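Local coordinates for hemerythrin HHE cation binding domain protein (Mycobacterium kansasii, PDB 6TYJ) that binds iron and zinc ions in a hemerythrin-like bundle of helices, although its physiological role is not established, at residues S31-N36 / H41-E46; L47-D52 / G152-K157; I53-E58 / Q82-L87. One frame throughout, in Å; residues are numbered along the deposited sequence. Where two conformers were deposited one is given.

Interaction 1: S31-N36 / H41-E46; sequences SEAPVN and HALFDE. With ZN (zinc ion), chain E.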
loop_
_atom_site.group_PDB
_atom_site.type_symbol
_atom_site.label_atom_id
_atom_site.label_comp_id
_atom_site.label_asym_id
_atom_site.label_seq_id
_atom_site.Cartn_x
_atom_site.Cartn_y
_atom_site.Cartn_z
ATOM N N SER A 31 9.790 12.480 2.269
ATOM C CA SER A 31 9.891 13.458 3.353
ATOM C C SER A 31 11.211 14.194 3.322
ATOM O O SER A 31 11.280 15.379 3.699
ATOM C CB SER A 31 9.759 12.776 4.710
ATOM O OG SER A 31 8.529 12.107 4.842
ATOM N N GLU A 32 12.275 13.512 2.917
ATOM C CA GLU A 32 13.599 14.108 2.980
ATOM C C GLU A 32 13.898 15.005 1.788
ATOM O O GLU A 32 14.804 15.845 1.882
ATOM C CB GLU A 32 14.672 13.016 3.071
ATOM C CG GLU A 32 14.762 12.281 4.400
ATOM C CD GLU A 32 15.631 11.023 4.299
ATOM O OE1 GLU A 32 15.855 10.539 3.162
ATOM O OE2 GLU A 32 16.086 10.515 5.351
ATOM N N ALA A 33 13.160 14.846 0.670
ATOM C CA ALA A 33 13.389 15.628 -0.527
ATOM C C ALA A 33 12.730 17.004 -0.395
ATOM O O ALA A 33 11.749 17.171 0.339
ATOM C CB ALA A 33 12.826 14.885 -1.742
ATOM N N PRO A 34 13.294 18.021 -1.033
ATOM C CA PRO A 34 12.744 19.374 -0.888
ATOM C C PRO A 34 11.326 19.440 -1.447
ATOM O O PRO A 34 11.000 18.775 -2.433
ATOM C CB PRO A 34 13.720 20.239 -1.698
ATOM C CG PRO A 34 15.014 19.460 -1.708
ATOM C CD PRO A 34 14.549 17.995 -1.794
ATOM N N VAL A 35 10.483 20.259 -0.807
ATOM C CA VAL A 35 9.084 20.365 -1.222
ATOM C C VAL A 35 9.007 20.952 -2.622
ATOM O O VAL A 35 9.661 21.951 -2.936
ATOM C CB VAL A 35 8.273 21.194 -0.207
ATOM C CG1 VAL A 35 6.889 21.479 -0.754
ATOM C CG2 VAL A 35 8.098 20.412 1.064
ATOM N N ASN A 36 8.250 20.271 -3.502
ATOM C CA ASN A 36 8.006 20.678 -4.884
ATOM C C ASN A 36 9.209 20.435 -5.791
ATOM O O ASN A 36 9.213 20.904 -6.940
ATOM C CB ASN A 36 7.534 22.140 -4.981
ATOM C CG ASN A 36 6.684 22.408 -6.230
ATOM O OD1 ASN A 36 6.056 21.497 -6.786
ATOM N ND2 ASN A 36 6.668 23.647 -6.680
ATOM N N HIS A 41 8.569 14.876 -6.537
ATOM C CA HIS A 41 7.441 14.501 -7.394
ATOM C C HIS A 41 7.601 13.099 -7.962
ATOM O O HIS A 41 6.625 12.332 -8.007
ATOM C CB HIS A 41 7.278 15.507 -8.536
ATOM C CG HIS A 41 6.684 16.822 -8.110
ATOM N ND1 HIS A 41 5.375 16.948 -7.696
ATOM C CD2 HIS A 41 7.216 18.067 -8.053
ATOM C CE1 HIS A 41 5.128 18.213 -7.397
ATOM N NE2 HIS A 41 6.221 18.915 -7.618
ATOM N N ALA A 42 8.804 12.752 -8.437
ATOM C CA ALA A 42 9.011 11.395 -8.966
ATOM C C ALA A 42 8.838 10.363 -7.874
ATOM O O ALA A 42 8.176 9.341 -8.080
ATOM C CB ALA A 42 10.392 11.257 -9.605
ATOM N N LEU A 43 9.388 10.633 -6.685
ATOM C CA LEU A 43 9.257 9.683 -5.591
ATOM C C LEU A 43 7.798 9.489 -5.202
ATOM O O LEU A 43 7.375 8.367 -4.881
ATOM C CB LEU A 43 10.081 10.188 -4.399
ATOM C CG LEU A 43 11.600 9.989 -4.485
ATOM C CD1 LEU A 43 12.189 10.846 -3.347
ATOM C CD2 LEU A 43 12.029 8.517 -4.349
ATOM N N PHE A 44 7.004 10.561 -5.237
ATOM C CA PHE A 44 5.597 10.418 -4.903
ATOM C C PHE A 44 4.873 9.537 -5.923
ATOM O O PHE A 44 4.057 8.698 -5.533
ATOM C CB PHE A 44 4.926 11.782 -4.810
ATOM C CG PHE A 44 3.502 11.705 -4.370
ATOM C CD1 PHE A 44 3.191 11.248 -3.103
ATOM C CD2 PHE A 44 2.468 12.109 -5.220
ATOM C CE1 PHE A 44 1.849 11.154 -2.690
ATOM C CE2 PHE A 44 1.133 12.045 -4.797
ATOM C CZ PHE A 44 0.837 11.576 -3.532
ATOM N N ASP A 45 5.153 9.712 -7.219
ATOM C CA ASP A 45 4.592 8.789 -8.214
ATOM C C ASP A 45 4.996 7.353 -7.920
ATOM O O ASP A 45 4.196 6.415 -8.111
ATOM C CB ASP A 45 5.066 9.157 -9.609
ATOM C CG ASP A 45 4.356 10.359 -10.189
ATOM O OD1 ASP A 45 3.328 10.814 -9.638
ATOM O OD2 ASP A 45 4.843 10.832 -11.233
ATOM N N GLU A 46 6.265 7.139 -7.537
ATOM C CA GLU A 46 6.716 5.773 -7.246
ATOM C C GLU A 46 5.933 5.192 -6.085
ATOM O O GLU A 46 5.532 4.016 -6.120
ATOM C CB GLU A 46 8.215 5.770 -6.926
ATOM C CG GLU A 46 9.081 6.137 -8.119
ATOM C CD GLU A 46 10.548 6.284 -7.754
ATOM O OE1 GLU A 46 11.109 5.371 -7.111
ATOM O OE2 GLU A 46 11.136 7.317 -8.120
HETATM ZN ZN ZN E . 13.505 7.170 -7.227
HETATM O O HOH W 1 15.488 7.095 -5.734
#
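The turn between helix 12-32 and helix 38-65 of the hemerythrin-like bundle is bridged by Asn36 and His41. One side-chain hydrogen bond joins them. His41 NE2 gives its N-H to Asn36 OD1 at 2.7 Å, with an N-H...O angle of 158°. The oxygen sits at the edge of the imidazole and in the ring plane. Seen from the amide, the donor is tilted out of the carbonyl plane. The amide and ring planes stand 73° apart, so the groups are not stacked. Asn36 has a left-handed backbone conformation and its CB points away from helix 38-65. CG lies anti to the backbone N (chi1 -154°), and this swings OD1 back to the ring. The Asn36 backbone is held as well, by a bond from its N to Gln95 OE1. Gln95 also touches the His41 side chain.

Deeper in the turn the contact is apolar. Ala33 is the first residue beyond the helical part of 31-36. Its CB meets Leu43 CD1 at 4.4 Å, a loose touch between two buried side chains. Leu43 also rests on Leu26, Lys29 and Ile30 of helix 12-32.

One turn further along helix 38-65, Glu46 holds a peripheral zinc ion. OE2 is 2.5 Å from the metal, a long bond for zinc, while Glu46 OE1 is 3.0 Å from it. A water is the other ligand in the model, also 2.5 Å from the zinc ion. Leu43 CD2 passes 3.5 Å from the zinc ion without being a ligand. This metal is separate from the histidine-rich centre within the bundle. The contact closes the short loop that links two consecutive helices of the up-down, hemerythrin-type bundle.

Interaction 2: L47-D52 / G152-K157; sequences LLIELD and GSALYK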
loop_
_atom_site.group_PDB
_atom_site.type_symbol
_atom_site.label_atom_id
_atom_site.label_comp_id
_atom_site.label_asym_id
_atom_site.label_seq_id
_atom_site.Cartn_x
_atom_site.Cartn_y
_atom_site.Cartn_z
ATOM N N LEU A 47 5.660 6.022 -5.070
ATOM C CA LEU A 47 4.848 5.580 -3.933
ATOM C C LEU A 47 3.435 5.219 -4.367
ATOM O O LEU A 47 2.887 4.200 -3.920
ATOM C CB LEU A 47 4.812 6.675 -2.858
ATOM C CG LEU A 47 3.877 6.386 -1.666
ATOM C CD1 LEU A 47 4.276 5.084 -0.944
ATOM C CD2 LEU A 47 3.930 7.566 -0.671
ATOM N N LEU A 48 2.836 6.023 -5.251
ATOM C CA LEU A 48 1.479 5.722 -5.702
ATOM C C LEU A 48 1.447 4.369 -6.402
ATOM O O LEU A 48 0.474 3.617 -6.253
ATOM C CB LEU A 48 0.961 6.819 -6.637
ATOM C CG LEU A 48 0.675 8.212 -6.040
ATOM C CD1 LEU A 48 0.272 9.206 -7.118
ATOM C CD2 LEU A 48 -0.372 8.126 -4.904
ATOM N N ILE A 49 2.462 4.070 -7.223
ATOM C CA ILE A 49 2.517 2.765 -7.899
ATOM C C ILE A 49 2.561 1.639 -6.875
ATOM O O ILE A 49 1.778 0.670 -6.940
ATOM C CB ILE A 49 3.728 2.718 -8.850
ATOM C CG1 ILE A 49 3.524 3.690 -10.023
ATOM C CG2 ILE A 49 4.021 1.281 -9.307
ATOM C CD1 ILE A 49 4.757 3.918 -10.847
ATOM N N GLU A 50 3.485 1.732 -5.910
ATOM C CA GLU A 50 3.631 0.668 -4.926
ATOM C C GLU A 50 2.388 0.557 -4.061
ATOM O O GLU A 50 1.980 -0.549 -3.701
ATOM C CB GLU A 50 4.891 0.902 -4.061
ATOM C CG GLU A 50 6.188 0.855 -4.885
ATOM C CD GLU A 50 6.296 -0.376 -5.764
ATOM O OE1 GLU A 50 6.161 -1.502 -5.245
ATOM O OE2 GLU A 50 6.557 -0.207 -6.977
ATOM N N LEU A 51 1.760 1.689 -3.728
ATOM C CA LEU A 51 0.547 1.651 -2.916
ATOM C C LEU A 51 -0.586 0.961 -3.664
ATOM O O LEU A 51 -1.279 0.111 -3.098
ATOM C CB LEU A 51 0.137 3.069 -2.503
ATOM C CG LEU A 51 -1.166 3.244 -1.718
ATOM C CD1 LEU A 51 -1.236 2.270 -0.549
ATOM C CD2 LEU A 51 -1.335 4.688 -1.224
ATOM N N ASP A 52 -0.797 1.342 -4.928
ATOM C CA ASP A 52 -1.793 0.690 -5.787
ATOM C C ASP A 52 -1.650 -0.819 -5.742
ATOM O O ASP A 52 -2.618 -1.545 -5.461
ATOM C CB ASP A 52 -1.624 1.208 -7.222
ATOM C CG ASP A 52 -2.596 0.593 -8.209
ATOM O OD1 ASP A 52 -3.675 0.147 -7.800
ATOM O OD2 ASP A 52 -2.268 0.562 -9.404
ATOM N N GLY A 152 3.127 -3.799 -13.565
ATOM C CA GLY A 152 3.064 -3.538 -14.996
ATOM C C GLY A 152 1.825 -2.759 -15.390
ATOM O O GLY A 152 1.901 -1.798 -16.155
ATOM N N SER A 153 0.655 -3.182 -14.890
ATOM C CA SER A 153 -0.559 -2.463 -15.264
ATOM C C SER A 153 -0.630 -1.089 -14.606
ATOM O O SER A 153 -1.133 -0.147 -15.231
ATOM C CB SER A 153 -1.804 -3.310 -14.957
ATOM O OG SER A 153 -1.863 -3.700 -13.602
ATOM N N ALA A 154 -0.108 -0.940 -13.384
ATOM C CA ALA A 154 -0.067 0.369 -12.745
ATOM C C ALA A 154 0.784 1.330 -13.564
ATOM O O ALA A 154 0.385 2.473 -13.824
ATOM C CB ALA A 154 0.457 0.197 -11.319
ATOM N N LEU A 155 1.951 0.862 -14.021
ATOM C CA LEU A 155 2.826 1.699 -14.846
ATOM C C LEU A 155 2.151 2.064 -16.156
ATOM O O LEU A 155 2.228 3.214 -16.605
ATOM C CB LEU A 155 4.130 0.965 -15.141
ATOM C CG LEU A 155 5.056 0.831 -13.946
ATOM C CD1 LEU A 155 6.174 -0.113 -14.313
ATOM C CD2 LEU A 155 5.576 2.207 -13.631
ATOM N N TYR A 156 1.519 1.081 -16.802
ATOM C CA TYR A 156 0.768 1.352 -18.027
ATOM C C TYR A 156 -0.237 2.474 -17.804
ATOM O O TYR A 156 -0.346 3.398 -18.617
ATOM C CB TYR A 156 0.075 0.081 -18.502
ATOM C CG TYR A 156 -0.747 0.216 -19.768
ATOM C CD1 TYR A 156 -0.165 0.086 -21.019
ATOM C CD2 TYR A 156 -2.107 0.442 -19.697
ATOM C CE1 TYR A 156 -0.936 0.178 -22.182
ATOM C CE2 TYR A 156 -2.882 0.553 -20.840
ATOM C CZ TYR A 156 -2.293 0.414 -22.078
ATOM O OH TYR A 156 -3.070 0.520 -23.208
ATOM N N LYS A 157 -0.971 2.420 -16.694
ATOM C CA LYS A 157 -1.916 3.489 -16.382
ATOM C C LYS A 157 -1.207 4.827 -16.211
ATOM O O LYS A 157 -1.621 5.842 -16.785
ATOM C CB LYS A 157 -2.693 3.152 -15.114
ATOM C CG LYS A 157 -3.583 1.947 -15.238
ATOM C CD LYS A 157 -4.207 1.629 -13.902
ATOM C CE LYS A 157 -5.053 0.385 -13.983
ATOM N NZ LYS A 157 -5.446 -0.068 -12.626
#
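Ile49 turns CG1 anti to its carbonyl carbon (chi1 -68°), which sets CG2 beside the Ala154 methyl. The extended chain beyond CG1 carries CD1 to Leu155. Asp52 does the reverse. Its CG is anti to the backbone N, with chi1 179°. Asp52, about a turn beyond Ile49, thus carries its carboxylate to the same Ala154.

Ala154 is the small residue at the centre. Ile49 and Ala154 bring their CA atoms to 6.0 Å, the nearest pair across the two segments. The Ala154 methyl faces helix 38-65. Ile49 CG2 lies 4.2 Å from Ala154 CB, an ordinary apolar contact. From the other residue, Asp52 OD2 comes within 3.4 Å of Ala154 CB. The Ile49 and Leu155 side chains cross at about a right angle, with their terminal methyls nearest. Ile49 CD1 and Leu155 CD2 are modelled at 3.4 Å, tighter than normal carbon packing. Ile49 was deposited in two conformers, so this closeness is doubtful.

The buried carboxylate of Asp52 has its firm partner elsewhere: OD1 makes a salt bridge to NE of Arg56, a turn ahead on the same helix. Lys157 NZ is 4.6 Å from Asp52 OD2, beyond a salt bridge. Any influence on Asp52 is probably electrostatic; Lys157 NZ also lies close to the like-charged Arg56. Two cations so placed would be expected to favour the ionised form of Asp52.

The local axes of 47-52 and 152-157 approach to 9.5 Å, with their directions 137° apart. The contact thus lays helix 133-161 obliquely, and roughly antiparallel, against helix 38-65. Leu166 of helix 163-168 touches both Asp52 and Ala154 and closes one flank. Leu47 meanwhile packs on Ile23 and Ile30, joining helix 38-65 to helix 12-32.

Interaction 3: I53-E58 / Q82-L87; sequences IHFRIE and QVIDQL. With ZN (zinc ion), chain B.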
loop_
_atom_site.group_PDB
_atom_site.type_symbol
_atom_site.label_atom_id
_atom_site.label_comp_id
_atom_site.label_asym_id
_atom_site.label_seq_id
_atom_site.Cartn_x
_atom_site.Cartn_y
_atom_site.Cartn_z
ATOM N N ILE A 53 -0.445 -1.319 -5.995
ATOM C CA ILE A 53 -0.319 -2.769 -6.103
ATOM C C ILE A 53 -0.383 -3.437 -4.737
ATOM O O ILE A 53 -0.819 -4.602 -4.626
ATOM C CB ILE A 53 0.943 -3.156 -6.878
ATOM C CG1 ILE A 53 2.202 -2.894 -6.089
ATOM C CG2 ILE A 53 1.015 -2.389 -8.197
ATOM C CD1 ILE A 53 3.451 -3.010 -7.013
ATOM N N HIS A 54 0.013 -2.718 -3.684
ATOM C CA HIS A 54 -0.025 -3.272 -2.342
ATOM C C HIS A 54 -1.448 -3.541 -1.887
ATOM O O HIS A 54 -1.760 -4.652 -1.414
ATOM C CB HIS A 54 0.639 -2.299 -1.383
ATOM C CG HIS A 54 0.795 -2.847 -0.010
ATOM N ND1 HIS A 54 1.806 -3.710 0.328
ATOM C CD2 HIS A 54 0.072 -2.646 1.117
ATOM C CE1 HIS A 54 1.708 -4.022 1.611
ATOM N NE2 HIS A 54 0.656 -3.395 2.104
ATOM N N PHE A 55 -2.330 -2.542 -2.028
ATOM C CA PHE A 55 -3.718 -2.742 -1.625
ATOM C C PHE A 55 -4.379 -3.810 -2.476
ATOM O O PHE A 55 -5.224 -4.553 -1.970
ATOM C CB PHE A 55 -4.507 -1.432 -1.682
ATOM C CG PHE A 55 -4.246 -0.527 -0.508
ATOM C CD1 PHE A 55 -3.260 -0.837 0.417
ATOM C CD2 PHE A 55 -5.016 0.609 -0.318
ATOM C CE1 PHE A 55 -3.012 -0.004 1.515
ATOM C CE2 PHE A 55 -4.780 1.438 0.761
ATOM C CZ PHE A 55 -3.778 1.126 1.684
ATOM N N ARG A 56 -4.002 -3.914 -3.756
ATOM C CA ARG A 56 -4.616 -4.935 -4.613
ATOM C C ARG A 56 -4.192 -6.334 -4.200
ATOM O O ARG A 56 -5.036 -7.250 -4.167
ATOM C CB ARG A 56 -4.255 -4.684 -6.071
ATOM C CG ARG A 56 -5.008 -3.534 -6.702
ATOM C CD ARG A 56 -4.742 -3.472 -8.191
ATOM N NE ARG A 56 -5.179 -2.195 -8.728
ATOM C CZ ARG A 56 -6.354 -1.998 -9.306
ATOM N NH1 ARG A 56 -7.206 -3.003 -9.430
ATOM N NH2 ARG A 56 -6.668 -0.800 -9.774
ATOM N N ILE A 57 -2.894 -6.552 -3.932
ATOM C CA ILE A 57 -2.547 -7.906 -3.517
ATOM C C ILE A 57 -3.164 -8.230 -2.167
ATOM O O ILE A 57 -3.568 -9.394 -1.955
ATOM C CB ILE A 57 -1.030 -8.193 -3.534
ATOM C CG1 ILE A 57 -0.270 -7.432 -2.455
ATOM C CG2 ILE A 57 -0.438 -7.935 -4.923
ATOM C CD1 ILE A 57 1.174 -7.895 -2.371
ATOM N N GLU A 58 -3.324 -7.247 -1.272
ATOM C CA GLU A 58 -4.010 -7.505 -0.011
ATOM C C GLU A 58 -5.478 -7.856 -0.277
ATOM O O GLU A 58 -5.980 -8.884 0.210
ATOM C CB GLU A 58 -3.817 -6.300 0.948
ATOM C CG GLU A 58 -2.440 -6.294 1.583
ATOM C CD GLU A 58 -2.212 -5.104 2.448
ATOM O OE1 GLU A 58 -2.960 -4.142 2.349
ATOM O OE2 GLU A 58 -1.240 -5.169 3.217
ATOM N N GLN A 82 -9.415 4.462 4.864
ATOM C CA GLN A 82 -8.766 5.551 5.580
ATOM C C GLN A 82 -7.607 6.106 4.766
ATOM O O GLN A 82 -7.426 7.326 4.637
ATOM C CB GLN A 82 -8.251 5.058 6.933
ATOM C CG GLN A 82 -9.335 4.813 8.005
ATOM C CD GLN A 82 -9.982 6.121 8.439
ATOM O OE1 GLN A 82 -10.680 6.775 7.654
ATOM N NE2 GLN A 82 -9.709 6.550 9.688
ATOM N N VAL A 83 -6.777 5.212 4.245
ATOM C CA VAL A 83 -5.624 5.653 3.470
ATOM C C VAL A 83 -6.071 6.339 2.182
ATOM O O VAL A 83 -5.552 7.407 1.820
ATOM C CB VAL A 83 -4.693 4.459 3.209
ATOM C CG1 VAL A 83 -3.564 4.867 2.285
ATOM C CG2 VAL A 83 -4.131 3.960 4.515
ATOM N N ILE A 84 -7.033 5.739 1.459
ATOM C CA ILE A 84 -7.472 6.317 0.186
ATOM C C ILE A 84 -8.139 7.676 0.404
ATOM O O ILE A 84 -7.906 8.626 -0.356
ATOM C CB ILE A 84 -8.396 5.325 -0.558
ATOM C CG1 ILE A 84 -7.624 4.071 -0.982
ATOM C CG2 ILE A 84 -8.997 5.983 -1.775
ATOM C CD1 ILE A 84 -8.537 2.943 -1.464
ATOM N N ASP A 85 -8.949 7.804 1.460
ATOM C CA ASP A 85 -9.610 9.072 1.753
ATOM C C ASP A 85 -8.587 10.148 2.079
ATOM O O ASP A 85 -8.750 11.314 1.691
ATOM C CB ASP A 85 -10.591 8.919 2.917
ATOM C CG ASP A 85 -11.957 8.443 2.473
ATOM O OD1 ASP A 85 -12.115 8.116 1.275
ATOM O OD2 ASP A 85 -12.874 8.401 3.326
ATOM N N GLN A 86 -7.540 9.786 2.819
ATOM C CA GLN A 86 -6.533 10.789 3.156
ATOM C C GLN A 86 -5.717 11.165 1.932
ATOM O O GLN A 86 -5.289 12.311 1.795
ATOM C CB GLN A 86 -5.620 10.275 4.266
ATOM C CG GLN A 86 -4.722 11.330 4.889
ATOM C CD GLN A 86 -5.487 12.380 5.695
ATOM O OE1 GLN A 86 -6.356 12.052 6.514
ATOM N NE2 GLN A 86 -5.167 13.645 5.463
ATOM N N LEU A 87 -5.459 10.200 1.047
ATOM C CA LEU A 87 -4.750 10.513 -0.185
ATOM C C LEU A 87 -5.532 11.527 -1.005
ATOM O O LEU A 87 -4.945 12.440 -1.603
ATOM C CB LEU A 87 -4.500 9.230 -0.992
ATOM C CG LEU A 87 -3.839 9.465 -2.358
ATOM C CD1 LEU A 87 -2.488 10.149 -2.244
ATOM C CD2 LEU A 87 -3.721 8.129 -3.117
HETATM ZN ZN ZN B . -0.182 -3.759 4.000
#
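The Phe55 ring presents its edge to Val83 and Ile84, while it stacks with the ring of His80. This is core packing between two helices of the hemerythrin-like bundle, 38-65 and 70-91, beside the metal centre. Val83 CB lies in the ring plane, 3.8 Å from Phe55 CZ, and its CG1 is equally near that atom. Ile84 reaches in with CG1, 4.2 Å from Phe55 CE2 and also at the edge. Val83 leans on Val110 and Leu111 of helix 100-121 as well, so a third helix closes over the apolar patch.

His54 and Glu58 lie one turn apart on the same helix and face the metal. The edge of the His54 ring meets Phe55 CD1 in plane. His54 is rotated with CG anti to its backbone N (chi1 -173°), which points the ring inward. Its ND1 is hydrogen-bonded to His19 ND1, which fixes the ring. His20, His114 and Glu118 complete this zinc site. Glu58 OE1 binds a second zinc ion, making the carboxylate a bridge. At the first zinc ion, His54 NE2 is 2.1 Å from the metal and Glu58 OE2 1.9 Å.

Overall arrangement
All three contacts use helix 38-65, in order along its length. Interaction 1 lies near its start, about 19 Å from interaction 3 between centres. Interaction 3 is nested inside the loop closed by interaction 2, and their centres are about 12 Å apart. Leu87 ties the three together: its CD1 is 3.8 Å from Phe44 CZ of interaction 1, and its CD2 is 3.8 Å from Leu48 CD2 of interaction 2. Ala154 CB also reaches Ile53 CG2 at 4.1 Å. Only interaction 3 holds ligands of the central zinc site. The side chain of Asp52 is about 10 Å from a bound zinc ion, and the zinc ion of interaction 1 is a separate site.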